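Local structure of lysin (Enterococcus phage IMEEF1, 6IST) at residues 31-34 and 35-39; 50-53 and 54-57; 127-130 and 131-134; 216-219 and 220-224. The protein binds calcium and, as a phage lysin with a CHAP peptidase domain, probably cleaves peptidoglycan in the enterococcal cell wall. All blocks are in the same frame, centred on the assembly; numbering follows the deposited sequence.

Contact 1 of 4, residues 31-34 and 35-39; sequences DLTV and DVMQR. With CA (calcium ion), chain E.
Helix 29-41 supplies the last ligand of the calcium site, Asp31, and along the helix Asp31 meets Asp35 one turn on through the backbone. The Asp31 carboxylate takes no part in the contact with residues 35-39. With CG beside the backbone N (chi1 -71°), its OD2 is placed on the calcium ion at 2.5 Å. The other ligands are side-chain oxygens of Asp20 and Asp22 and backbone oxygens of Trp24 and Gly26, a spacing consistent with an EF-hand-like loop, while the backbone N atoms of Ala21 and Gln28 bond OD1 and OD2 of Asp31 and help fix the rotation of its carboxylate.

The backbone bonds are those of a regular alpha helix. The bond from Val36 N to Leu32 O (2.9 Å) is nearly straight (177°). Gln38 N bonds Val34 O at 2.9 Å. On one flank Leu32 and Val36 lie alongside each other, pointing the same way, with CD1 of Leu32 4.1 Å from CG2 of Val36. Val34 and Gln38 run together in the same manner, with Val34 CG1 3.8 Å from Gln38 NE2. Asp35 carries a salt bridge to Arg39, from OD1 to NH2 at 2.9 Å, and its OD2 also bonds the hydroxyl of Tyr10.

Val36 packs on helix 4-13, Thr33 and Met37 lie against Val77 of strand 77-80, and Val34 and Gln38 touch Arg44 of strand 43-44.

Contact 2 of 4, residues 50-53 and 54-57; sequences IALV and DQPL
Ala51 and Gln55 meet through hydrogen bonds to a single oxygen. Ala51 O accepts from three donors of residues 54-57. Gln55 N lies 3.1 Å away. Asp54 N is at 3.3 Å. Gln55 NE2 is also at 3.1 Å, 74° out of the carbonyl plane. In turn, Ala51 O lies in the plane of the Gln55 amide. The Gln55 side chain starts between the backbone N and the carbonyl carbon (chi1 73°) and then runs extended, which folds it back over Ala51.

Water forms the second kind of link. One molecule donates to Ile50 O at 2.6 Å and to Asp54 OD2 at 3.0 Å.

Van der Waals contact is limited: methyls of Ala51 and Leu52 lie against the amide nitrogen of Gln55. Ala51 CB is 3.6 Å from Gln55 NE2. Leu52 lies alongside Gln55, with CD2 4.0 Å from the same nitrogen. Leu52 and Leu57 reach Ile136 of strand 132-137.

Arg63 NH1 bonds both Leu52 O and Gln55 O. Residues 50-53 are helical in phi/psi, and one side-chain and two backbone donors together satisfy Ala51 O. Of the three, only Gln55 N lies nearly in line with the C=O; the other two stand above its plane. NE2 is itself shared, since it also donates to Tyr46 O.

Contact 3 of 4, residues 127-130 and 131-134; sequences HNMD and GVWG
Met129 and Val132 close a type II beta turn, and its third residue, Gly131, has a positive phi of 81°. Val132 N bonds Met129 O at 3.1 Å, and the donor stands 48° above the carbonyl plane. A water joins the same oxygen, at 2.7 Å, to Val132 O at 3.1 Å. Met129 O therefore has two donors.

The side chains of Met129 and Val132 cross at a slant. The methionine chain is bent at both chi2 and chi3, which brings its terminal methyl CE to 3.9 Å from Val132 CG1. The other branch of the valine, CG2, lies 3.6 Å from Met129 O. Met129 also touches Thr66, Ile72 and Phe104, and Val132 packs on Met78 and Trp80.

An overlapping Asx turn starts one residue earlier. Asn128 OD1 accepts from Asp130 N at 3.0 Å, again from above the carbonyl plane.

Gly131 also forms backbone bonds with Gly81 and Leu82. A classic beta bulge follows, with Trp133 and Gly134 paired against the one residue Ile79. The turn is not a beta hairpin. It links strand 123-128, outermost within this chain, to strand 132-137, far from it in the order of the six-stranded antiparallel sheet. This sheet is consistent with the papain-like fold of CHAP domains.

Contact 4 of 4, residues 216-219 and 220-224; sequences TTYN and HDNFG
Asn219 and Asn222 are joined by a backbone hydrogen bond. Asn222 N reaches Asn219 O at 3.0 Å, with an N-H...O angle of 165°, and the donor stands above the carbonyl plane. This closes a type I beta turn.

The side chains meet by van der Waals contact. Asn222 OD1 meets the edge of the Tyr218 ring near the ring plane, 3.4 Å from CD2. The two side chains meet at an angle, and the ring and amide planes are 57° apart. With CG of Asn222 opposite its backbone N (chi1 -176°), the amide reaches back toward the tyrosine. Asp221 OD1 lies 3.3 Å from Asn219 CB. The same oxygen sits over the centre of the His220 ring, 3.9 Å above its plane.

The turn leads strand 215-219 into helix 223-231, and Asn222 is the N-cap. Its OD1 takes a weak bond from Gly224 N at 2.7 Å and a further bond from Leu225 N. One carbonyl oxygen thus serves the first turn of the helix while it also touches the tyrosine edge.

Some polar atoms have partners outside the turn. Asn219 OD1 bonds the hydroxyl of Tyr46, and the backbone O of His220 bonds Lys226 NZ. Tyr218 OH bonds an aromatic and a basic side chain of another protein chain, Asn222 ND2 makes a weak bond to an acidic side chain of that chain, and the ring of Phe223 stacks on an aromatic side chain there.

In the fold
The contacts follow one another along the chain in the order 1 to 4. Contacts 1, 2 and 3 lie in the Peptidase C51 part of the chain. Contact 1, on helix 29-41, touches contact 2 where Thr33 CG2 is 4.3 Å from Leu52 CD1. Contact 2 in turn meets contact 3, with Val53 CG1 3.7 Å from Trp133 CZ2. Centres are about 15 Å apart for contacts 1 and 2 and about 17 Å for contacts 2 and 3. Contact 4 runs from strand 215-219, beside strand 43-44 in the mixed sheet, into helix 223-231. It touches none of the others, and its centre is about 32 Å from that of contact 3. Contact 1 supplies one of the five calcium ligands, and contact 4 reaches another protein chain.

Contact 1 of 4, residues 31-34 and 35-39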
ATOM      1  N   ASP C  31      22.151  -5.496  -0.623  1.00 19.78           N
ATOM      2  CA  ASP C  31      21.877  -4.101  -0.728  1.00 22.07           C
ATOM      3  C   ASP C  31      21.598  -3.644  -2.155  1.00 20.89           C
ATOM      4  O   ASP C  31      20.747  -2.826  -2.344  1.00 19.97           O
ATOM      5  CB  ASP C  31      22.979  -3.240  -0.135  1.00 23.43           C
ATOM      6  CG  ASP C  31      23.019  -3.314   1.382  1.00 27.18           C
ATOM      7  OD1 ASP C  31      22.043  -2.902   2.043  1.00 32.94           O
ATOM      8  OD2 ASP C  31      24.039  -3.771   1.913  1.00 28.25           O
ATOM      9  N   LEU C  32      22.364  -4.142  -3.132  1.00 16.34           N
ATOM     10  CA  LEU C  32      22.138  -3.727  -4.497  1.00 19.67           C
ATOM     11  C   LEU C  32      20.807  -4.222  -5.023  1.00 18.88           C
ATOM     12  O   LEU C  32      20.011  -3.456  -5.589  1.00 20.50           O
ATOM     13  CB  LEU C  32      23.232  -4.308  -5.415  1.00 20.54           C
ATOM     14  CG  LEU C  32      23.064  -3.956  -6.897  1.00 24.71           C
ATOM     15  CD1 LEU C  32      23.000  -2.454  -6.995  1.00 28.02           C
ATOM     16  CD2 LEU C  32      24.256  -4.470  -7.669  1.00 29.25           C
ATOM     17  N   THR C  33      20.546  -5.512  -4.806  1.00 18.52           N
ATOM     18  CA  THR C  33      19.317  -6.130  -5.290  1.00 18.87           C
ATOM     19  C   THR C  33      18.152  -5.449  -4.630  1.00 16.57           C
ATOM     20  O   THR C  33      17.146  -5.165  -5.263  1.00 18.17           O
ATOM     21  CB  THR C  33      19.347  -7.660  -4.992  1.00 20.65           C
ATOM     22  OG1 THR C  33      20.263  -8.277  -5.952  1.00 19.69           O
ATOM     23  CG2 THR C  33      17.974  -8.324  -5.131  1.00 21.10           C
ATOM     24  N   VAL C  34      18.266  -5.191  -3.344  1.00 15.96           N
ATOM     25  CA  VAL C  34      17.137  -4.558  -2.648  1.00 16.35           C
ATOM     26  C   VAL C  34      16.917  -3.114  -3.142  1.00 18.11           C
ATOM     27  O   VAL C  34      15.804  -2.742  -3.396  1.00 20.17           O
ATOM     28  CB  VAL C  34      17.324  -4.530  -1.123  1.00 17.44           C
ATOM     29  CG1 VAL C  34      16.343  -3.566  -0.472  1.00 17.53           C
ATOM     30  CG2 VAL C  34      17.247  -5.949  -0.609  1.00 22.12           C
ATOM     31  N   ASP C  35      17.990  -2.398  -3.430  1.00 18.72           N
ATOM     32  CA  ASP C  35      17.855  -1.044  -3.878  1.00 20.33           C
ATOM     33  C   ASP C  35      17.115  -1.049  -5.196  1.00 19.31           C
ATOM     34  O   ASP C  35      16.207  -0.244  -5.446  1.00 18.51           O
ATOM     35  CB  ASP C  35      19.212  -0.408  -4.000  1.00 23.87           C
ATOM     36  CG  ASP C  35      19.152   1.058  -4.493  1.00 30.09           C
ATOM     37  OD1 ASP C  35      18.604   1.948  -3.795  1.00 31.86           O
ATOM     38  OD2 ASP C  35      19.657   1.307  -5.609  1.00 31.57           O
ATOM     39  N   VAL C  36      17.647  -1.797  -6.141  1.00 17.91           N
ATOM     40  CA  VAL C  36      17.017  -1.842  -7.455  1.00 19.13           C
ATOM     41  C   VAL C  36      15.568  -2.319  -7.445  1.00 18.96           C
ATOM     42  O   VAL C  36      14.671  -1.721  -8.086  1.00 20.68           O
ATOM     43  CB  VAL C  36      17.840  -2.681  -8.413  1.00 20.52           C
ATOM     44  CG1 VAL C  36      17.175  -2.773  -9.776  1.00 22.52           C
ATOM     45  CG2 VAL C  36      19.243  -2.160  -8.479  1.00 24.36           C
ATOM     46  N   MET C  37      15.276  -3.393  -6.728  1.00 18.44           N
ATOM     47  CA  MET C  37      13.950  -3.860  -6.686  1.00 17.02           C
ATOM     48  C   MET C  37      13.003  -2.803  -6.002  1.00 18.77           C
ATOM     49  O   MET C  37      11.863  -2.629  -6.473  1.00 18.59           O
ATOM     50  CB  MET C  37      13.862  -5.194  -5.956  1.00 16.67           C
ATOM     51  CG  MET C  37      14.274  -6.487  -6.723  1.00 17.95           C
ATOM     52  SD  MET C  37      13.632  -6.747  -8.360  1.00 14.53           S
ATOM     53  CE  MET C  37      14.960  -5.998  -9.362  1.00 24.05           C
ATOM     54  N   GLN C  38      13.425  -2.167  -4.919  1.00 20.28           N
ATOM     55  CA  GLN C  38      12.616  -1.139  -4.263  1.00 22.35           C
ATOM     56  C   GLN C  38      12.344   0.073  -5.191  1.00 20.88           C
ATOM     57  O   GLN C  38      11.239   0.450  -5.369  1.00 22.71           O
ATOM     58  CB  GLN C  38      13.269  -0.634  -3.012  1.00 25.58           C
ATOM     59  CG  GLN C  38      13.172  -1.524  -1.830  1.00 30.67           C
ATOM     60  CD  GLN C  38      13.627  -0.804  -0.543  1.00 36.47           C
ATOM     61  OE1 GLN C  38      12.929  -0.809   0.471  1.00 46.69           O
ATOM     62  NE2 GLN C  38      14.764  -0.115  -0.624  1.00 41.88           N
ATOM     63  N   ARG C  39      13.367   0.602  -5.845  1.00 21.26           N
ATOM     64  CA  ARG C  39      13.173   1.783  -6.694  1.00 21.31           C
ATOM     65  C   ARG C  39      12.318   1.499  -7.898  1.00 23.57           C
ATOM     66  O   ARG C  39      11.536   2.354  -8.317  1.00 23.27           O
ATOM     67  CB  ARG C  39      14.486   2.208  -7.317  1.00 28.92           C
ATOM     68  CG  ARG C  39      15.316   3.010  -6.441  1.00 36.82           C
ATOM     69  CD  ARG C  39      16.572   3.456  -7.205  1.00 38.72           C
ATOM     70  NE  ARG C  39      17.478   3.686  -6.119  1.00 43.96           N
ATOM     71  CZ  ARG C  39      17.483   4.760  -5.341  1.00 46.02           C
ATOM     72  NH1 ARG C  39      16.710   5.827  -5.591  1.00 44.48           N
ATOM     73  NH2 ARG C  39      18.339   4.783  -4.343  1.00 46.06           N
TER
HETATM   74 CA    CA E 301      24.190  -2.615   4.111  1.00 41.27          CA

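Contact 2 of 4, residues 50-53 and 54-57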
ATOM      1  N   ILE C  50      20.385 -15.681   0.194  1.00 16.91           N
ATOM      2  CA  ILE C  50      19.915 -17.002   0.099  1.00 18.83           C
ATOM      3  C   ILE C  50      18.410 -17.120   0.272  1.00 20.06           C
ATOM      4  O   ILE C  50      17.810 -18.050  -0.230  1.00 20.61           O
ATOM      5  CB  ILE C  50      20.624 -17.904   1.155  1.00 19.68           C
ATOM      6  CG1 ILE C  50      20.352 -19.398   0.932  1.00 20.46           C
ATOM      7  CG2 ILE C  50      20.299 -17.486   2.608  1.00 23.01           C
ATOM      8  CD1 ILE C  50      20.894 -19.835  -0.419  1.00 21.43           C
ATOM      9  N   ALA C  51      17.812 -16.195   1.025  1.00 20.05           N
ATOM     10  CA  ALA C  51      16.360 -16.136   1.162  1.00 20.27           C
ATOM     11  C   ALA C  51      15.659 -15.808  -0.143  1.00 20.72           C
ATOM     12  O   ALA C  51      14.475 -16.124  -0.294  1.00 20.11           O
ATOM     13  CB  ALA C  51      15.925 -15.148   2.202  1.00 23.26           C
ATOM     14  N   LEU C  52      16.355 -15.231  -1.129  1.00 18.50           N
ATOM     15  CA  LEU C  52      15.708 -15.165  -2.469  1.00 18.20           C
ATOM     16  C   LEU C  52      15.272 -16.531  -3.108  1.00 19.82           C
ATOM     17  O   LEU C  52      14.468 -16.592  -4.056  1.00 19.63           O
ATOM     18  CB  LEU C  52      16.662 -14.430  -3.415  1.00 20.70           C
ATOM     19  CG  LEU C  52      16.936 -12.959  -3.119  1.00 22.74           C
ATOM     20  CD1 LEU C  52      18.122 -12.446  -3.919  1.00 21.54           C
ATOM     21  CD2 LEU C  52      15.711 -12.056  -3.329  1.00 22.87           C
ATOM     22  N   VAL C  53      15.822 -17.643  -2.670  1.00 20.73           N
ATOM     23  CA  VAL C  53      15.499 -18.961  -3.231  1.00 21.58           C
ATOM     24  C   VAL C  53      14.040 -19.261  -2.966  1.00 23.62           C
ATOM     25  O   VAL C  53      13.356 -19.816  -3.789  1.00 22.48           O
ATOM     26  CB  VAL C  53      16.395 -20.068  -2.617  1.00 21.00           C
ATOM     27  CG1 VAL C  53      15.855 -21.458  -2.899  1.00 26.06           C
ATOM     28  CG2 VAL C  53      17.763 -19.983  -3.184  1.00 20.65           C
ATOM     29  N   ASP C  54      13.544 -18.896  -1.805  1.00 24.09           N
ATOM     30  CA  ASP C  54      12.194 -19.376  -1.524  1.00 28.95           C
ATOM     31  C   ASP C  54      11.216 -18.373  -0.889  1.00 26.08           C
ATOM     32  O   ASP C  54      10.076 -18.720  -0.653  1.00 26.19           O
ATOM     33  CB  ASP C  54      12.363 -20.586  -0.598  1.00 33.25           C
ATOM     34  CG  ASP C  54      12.847 -20.178   0.775  1.00 39.49           C
ATOM     35  OD1 ASP C  54      12.527 -20.925   1.733  1.00 56.48           O
ATOM     36  OD2 ASP C  54      13.545 -19.138   0.900  1.00 40.20           O
ATOM     37  N   GLN C  55      11.593 -17.125  -0.725  1.00 25.14           N
ATOM     38  CA  GLN C  55      10.623 -16.167  -0.181  1.00 22.06           C
ATOM     39  C   GLN C  55       9.543 -15.877  -1.223  1.00 22.18           C
ATOM     40  O   GLN C  55       9.754 -16.007  -2.443  1.00 18.15           O
ATOM     41  CB  GLN C  55      11.295 -14.898   0.257  1.00 23.75           C
ATOM     42  CG  GLN C  55      11.770 -13.992  -0.862  1.00 23.54           C
ATOM     43  CD  GLN C  55      12.633 -12.834  -0.347  1.00 23.77           C
ATOM     44  OE1 GLN C  55      12.181 -11.723  -0.354  1.00 20.15           O
ATOM     45  NE2 GLN C  55      13.876 -13.103   0.086  1.00 21.24           N
ATOM     46  N   PRO C  56       8.339 -15.519  -0.767  1.00 24.04           N
ATOM     47  CA  PRO C  56       7.292 -15.145  -1.738  1.00 21.18           C
ATOM     48  C   PRO C  56       7.662 -13.929  -2.591  1.00 21.32           C
ATOM     49  O   PRO C  56       8.449 -13.032  -2.173  1.00 19.12           O
ATOM     50  CB  PRO C  56       6.071 -14.806  -0.845  1.00 25.15           C
ATOM     51  CG  PRO C  56       6.483 -15.083   0.557  1.00 25.27           C
ATOM     52  CD  PRO C  56       7.966 -15.191   0.622  1.00 25.44           C
ATOM     53  N   LEU C  57       7.073 -13.905  -3.788  1.00 21.39           N
ATOM     54  CA  LEU C  57       7.378 -12.884  -4.766  1.00 22.23           C
ATOM     55  C   LEU C  57       6.138 -12.111  -5.133  1.00 22.18           C
ATOM     56  O   LEU C  57       5.081 -12.669  -5.136  1.00 25.71           O
ATOM     57  CB  LEU C  57       7.922 -13.531  -6.026  1.00 23.66           C
ATOM     58  CG  LEU C  57       9.180 -14.384  -5.793  1.00 23.94           C
ATOM     59  CD1 LEU C  57       9.617 -14.954  -7.113  1.00 26.28           C
ATOM     60  CD2 LEU C  57      10.339 -13.626  -5.215  1.00 25.37           C
TER
HETATM   61  O   HOH W   1      16.462 -19.733   1.246  1.00 37.41           O

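Contact 3 of 4, residues 127-130 and 131-134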
ATOM      1  N   HIS C 127      30.966 -13.695 -14.801  1.00 17.70           N
ATOM      2  CA  HIS C 127      30.878 -14.914 -13.972  1.00 17.89           C
ATOM      3  C   HIS C 127      30.784 -16.202 -14.770  1.00 20.70           C
ATOM      4  O   HIS C 127      30.333 -16.223 -15.910  1.00 22.84           O
ATOM      5  CB  HIS C 127      29.580 -14.861 -13.177  1.00 18.69           C
ATOM      6  CG  HIS C 127      29.583 -13.892 -12.026  1.00 19.56           C
ATOM      7  ND1 HIS C 127      30.249 -14.155 -10.852  1.00 18.35           N
ATOM      8  CD2 HIS C 127      28.920 -12.726 -11.830  1.00 19.27           C
ATOM      9  CE1 HIS C 127      29.936 -13.222  -9.953  1.00 18.47           C
ATOM     10  NE2 HIS C 127      29.186 -12.304 -10.541  1.00 20.20           N
ATOM     11  N   ASN C 128      31.102 -17.322 -14.118  1.00 21.00           N
ATOM     12  CA  ASN C 128      30.626 -18.616 -14.537  1.00 23.99           C
ATOM     13  C   ASN C 128      29.469 -19.037 -13.609  1.00 23.82           C
ATOM     14  O   ASN C 128      29.036 -18.289 -12.705  1.00 23.62           O
ATOM     15  CB  ASN C 128      31.770 -19.641 -14.593  1.00 26.26           C
ATOM     16  CG  ASN C 128      32.368 -19.897 -13.214  1.00 30.72           C
ATOM     17  OD1 ASN C 128      31.720 -19.725 -12.196  1.00 27.68           O
ATOM     18  ND2 ASN C 128      33.627 -20.254 -13.191  1.00 30.62           N
ATOM     19  N   MET C 129      29.036 -20.252 -13.818  1.00 23.06           N
ATOM     20  CA  MET C 129      27.860 -20.774 -13.155  1.00 22.75           C
ATOM     21  C   MET C 129      28.163 -21.503 -11.851  1.00 23.06           C
ATOM     22  O   MET C 129      27.214 -22.005 -11.230  1.00 22.08           O
ATOM     23  CB  MET C 129      27.090 -21.700 -14.127  1.00 23.56           C
ATOM     24  CG  MET C 129      26.392 -20.937 -15.292  1.00 23.77           C
ATOM     25  SD  MET C 129      25.073 -19.844 -14.821  1.00 16.61           S
ATOM     26  CE  MET C 129      23.724 -21.005 -14.492  1.00 20.18           C
ATOM     27  N   ASP C 130      29.401 -21.456 -11.371  1.00 25.01           N
ATOM     28  CA  ASP C 130      29.731 -22.111 -10.087  1.00 26.74           C
ATOM     29  C   ASP C 130      28.970 -21.476  -8.908  1.00 24.78           C
ATOM     30  O   ASP C 130      29.033 -20.275  -8.688  1.00 23.65           O
ATOM     31  CB  ASP C 130      31.214 -22.061  -9.818  1.00 33.82           C
ATOM     32  CG  ASP C 130      32.027 -22.962 -10.774  1.00 43.88           C
ATOM     33  OD1 ASP C 130      31.416 -23.663 -11.617  1.00 49.17           O
ATOM     34  OD2 ASP C 130      33.288 -22.931 -10.684  1.00 55.16           O
ATOM     35  N   GLY C 131      28.194 -22.317  -8.216  1.00 21.41           N
ATOM     36  CA  GLY C 131      27.310 -21.871  -7.108  1.00 20.26           C
ATOM     37  C   GLY C 131      25.966 -21.260  -7.429  1.00 18.88           C
ATOM     38  O   GLY C 131      25.221 -20.857  -6.503  1.00 17.38           O
ATOM     39  N   VAL C 132      25.702 -21.000  -8.709  1.00 17.76           N
ATOM     40  CA  VAL C 132      24.437 -20.374  -9.134  1.00 18.85           C
ATOM     41  C   VAL C 132      23.263 -21.276  -8.965  1.00 19.14           C
ATOM     42  O   VAL C 132      23.273 -22.387  -9.404  1.00 20.80           O
ATOM     43  CB  VAL C 132      24.513 -19.873 -10.586  1.00 17.77           C
ATOM     44  CG1 VAL C 132      23.190 -19.214 -11.015  1.00 20.61           C
ATOM     45  CG2 VAL C 132      25.612 -18.851 -10.672  1.00 17.66           C
ATOM     46  N   TRP C 133      22.245 -20.785  -8.280  1.00 18.46           N
ATOM     47  CA  TRP C 133      21.000 -21.521  -8.083  1.00 18.14           C
ATOM     48  C   TRP C 133      20.039 -21.196  -9.186  1.00 19.97           C
ATOM     49  O   TRP C 133      19.425 -22.066  -9.790  1.00 18.68           O
ATOM     50  CB  TRP C 133      20.400 -21.106  -6.732  1.00 18.58           C
ATOM     51  CG  TRP C 133      19.156 -21.811  -6.451  1.00 21.20           C
ATOM     52  CD1 TRP C 133      19.039 -22.929  -5.798  1.00 21.60           C
ATOM     53  CD2 TRP C 133      17.818 -21.391  -6.797  1.00 21.80           C
ATOM     54  NE1 TRP C 133      17.715 -23.291  -5.698  1.00 24.43           N
ATOM     55  CE2 TRP C 133      16.954 -22.377  -6.365  1.00 24.64           C
ATOM     56  CE3 TRP C 133      17.296 -20.294  -7.471  1.00 23.35           C
ATOM     57  CZ2 TRP C 133      15.550 -22.275  -6.519  1.00 27.61           C
ATOM     58  CZ3 TRP C 133      15.942 -20.212  -7.684  1.00 23.84           C
ATOM     59  CH2 TRP C 133      15.079 -21.204  -7.194  1.00 27.57           C
ATOM     60  N   GLY C 134      19.912 -19.919  -9.486  1.00 18.88           N
ATOM     61  CA  GLY C 134      18.891 -19.474 -10.471  1.00 19.30           C
ATOM     62  C   GLY C 134      18.658 -17.978 -10.519  1.00 16.88           C
ATOM     63  O   GLY C 134      19.529 -17.172 -10.128  1.00 17.49           O
TER
HETATM   64  O   HOH W   2      25.237 -23.785 -11.426  1.00 40.86           O

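Contact 4 of 4, residues 216-219 and 220-224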
ATOM      1  N   THR C 216       6.354  -5.388   0.946  1.00 19.29           N
ATOM      2  CA  THR C 216       7.412  -5.360   1.914  1.00 21.54           C
ATOM      3  C   THR C 216       7.093  -6.511   2.895  1.00 19.97           C
ATOM      4  O   THR C 216       5.922  -6.790   3.129  1.00 19.22           O
ATOM      5  CB  THR C 216       7.377  -3.989   2.662  1.00 25.54           C
ATOM      6  OG1 THR C 216       7.535  -2.902   1.718  1.00 25.12           O
ATOM      7  CG2 THR C 216       8.447  -3.851   3.678  1.00 26.98           C
ATOM      8  N   THR C 217       8.125  -7.008   3.529  1.00 18.00           N
ATOM      9  CA  THR C 217       7.987  -8.004   4.614  1.00 19.41           C
ATOM     10  C   THR C 217       8.311  -7.349   5.939  1.00 18.71           C
ATOM     11  O   THR C 217       9.375  -6.686   6.106  1.00 19.30           O
ATOM     12  CB  THR C 217       8.976  -9.132   4.385  1.00 17.20           C
ATOM     13  OG1 THR C 217       8.688  -9.758   3.137  1.00 18.53           O
ATOM     14  CG2 THR C 217       8.901 -10.203   5.433  1.00 17.31           C
ATOM     15  N   TYR C 218       7.455  -7.585   6.951  1.00 18.64           N
ATOM     16  CA  TYR C 218       7.705  -7.071   8.302  1.00 18.02           C
ATOM     17  C   TYR C 218       7.943  -8.223   9.244  1.00 20.75           C
ATOM     18  O   TYR C 218       7.222  -9.228   9.190  1.00 20.67           O
ATOM     19  CB  TYR C 218       6.441  -6.323   8.788  1.00 19.16           C
ATOM     20  CG  TYR C 218       6.113  -5.130   7.944  1.00 20.62           C
ATOM     21  CD1 TYR C 218       5.474  -5.312   6.732  1.00 19.61           C
ATOM     22  CD2 TYR C 218       6.524  -3.874   8.303  1.00 24.02           C
ATOM     23  CE1 TYR C 218       5.162  -4.204   5.920  1.00 23.47           C
ATOM     24  CE2 TYR C 218       6.224  -2.759   7.527  1.00 23.41           C
ATOM     25  CZ  TYR C 218       5.570  -2.923   6.331  1.00 25.12           C
ATOM     26  OH  TYR C 218       5.300  -1.787   5.551  1.00 24.71           O
ATOM     27  N   ASN C 219       8.953  -8.117  10.106  1.00 23.46           N
ATOM     28  CA  ASN C 219       9.096  -9.125  11.174  1.00 26.34           C
ATOM     29  C   ASN C 219       7.982  -8.906  12.169  1.00 26.18           C
ATOM     30  O   ASN C 219       7.497  -7.823  12.331  1.00 23.84           O
ATOM     31  CB  ASN C 219      10.445  -9.012  11.914  1.00 31.51           C
ATOM     32  CG  ASN C 219      11.605  -9.346  11.016  1.00 38.22           C
ATOM     33  OD1 ASN C 219      11.634 -10.414  10.378  1.00 45.78           O
ATOM     34  ND2 ASN C 219      12.556  -8.421  10.919  1.00 48.10           N
ATOM     35  N   HIS C 220       7.540  -9.960  12.795  1.00 26.06           N
ATOM     36  CA  HIS C 220       6.421  -9.854  13.688  1.00 29.04           C
ATOM     37  C   HIS C 220       6.528  -8.793  14.812  1.00 33.47           C
ATOM     38  O   HIS C 220       5.499  -8.290  15.277  1.00 37.55           O
ATOM     39  CB  HIS C 220       6.167 -11.242  14.320  1.00 31.79           C
ATOM     40  CG  HIS C 220       7.320 -11.727  15.130  1.00 37.46           C
ATOM     41  ND1 HIS C 220       7.512 -11.349  16.443  1.00 42.30           N
ATOM     42  CD2 HIS C 220       8.397 -12.458  14.785  1.00 40.38           C
ATOM     43  CE1 HIS C 220       8.647 -11.852  16.880  1.00 41.33           C
ATOM     44  NE2 HIS C 220       9.192 -12.548  15.901  1.00 42.75           N
ATOM     45  N   ASP C 221       7.746  -8.450  15.231  1.00 32.28           N
ATOM     46  CA  ASP C 221       8.005  -7.453  16.270  1.00 35.43           C
ATOM     47  C   ASP C 221       8.283  -6.029  15.735  1.00 34.29           C
ATOM     48  O   ASP C 221       8.520  -5.106  16.494  1.00 33.39           O
ATOM     49  CB  ASP C 221       9.204  -7.915  17.094  1.00 40.75           C
ATOM     50  CG  ASP C 221      10.469  -8.062  16.248  1.00 46.97           C
ATOM     51  OD1 ASP C 221      10.466  -8.751  15.176  1.00 48.49           O
ATOM     52  OD2 ASP C 221      11.482  -7.467  16.645  1.00 62.31           O
ATOM     53  N   ASN C 222       8.230  -5.835  14.425  1.00 32.11           N
ATOM     54  CA  ASN C 222       8.384  -4.489  13.865  1.00 30.43           C
ATOM     55  C   ASN C 222       7.266  -3.521  14.304  1.00 30.53           C
ATOM     56  O   ASN C 222       6.095  -3.833  14.211  1.00 27.50           O
ATOM     57  CB  ASN C 222       8.346  -4.588  12.364  1.00 26.85           C
ATOM     58  CG  ASN C 222       8.591  -3.289  11.714  1.00 30.95           C
ATOM     59  OD1 ASN C 222       7.657  -2.604  11.281  1.00 30.32           O
ATOM     60  ND2 ASN C 222       9.863  -2.908  11.645  1.00 32.62           N
ATOM     61  N   PHE C 223       7.639  -2.313  14.682  1.00 29.74           N
ATOM     62  CA  PHE C 223       6.690  -1.316  15.110  1.00 29.94           C
ATOM     63  C   PHE C 223       5.787  -0.804  13.995  1.00 27.81           C
ATOM     64  O   PHE C 223       4.682  -0.401  14.259  1.00 27.32           O
ATOM     65  CB  PHE C 223       7.422  -0.125  15.774  1.00 35.90           C
ATOM     66  CG  PHE C 223       7.955  -0.428  17.169  1.00 39.21           C
ATOM     67  CD1 PHE C 223       8.320   0.604  17.993  1.00 49.37           C
ATOM     68  CD2 PHE C 223       8.091  -1.724  17.645  1.00 45.78           C
ATOM     69  CE1 PHE C 223       8.822   0.360  19.276  1.00 55.53           C
ATOM     70  CE2 PHE C 223       8.582  -1.975  18.922  1.00 51.38           C
ATOM     71  CZ  PHE C 223       8.940  -0.932  19.737  1.00 51.62           C
ATOM     72  N   GLY C 224       6.265  -0.783  12.766  1.00 25.00           N
ATOM     73  CA  GLY C 224       5.406  -0.461  11.628  1.00 25.14           C
ATOM     74  C   GLY C 224       4.230  -1.435  11.557  1.00 25.33           C
ATOM     75  O   GLY C 224       3.064  -1.024  11.428  1.00 26.13           O
TER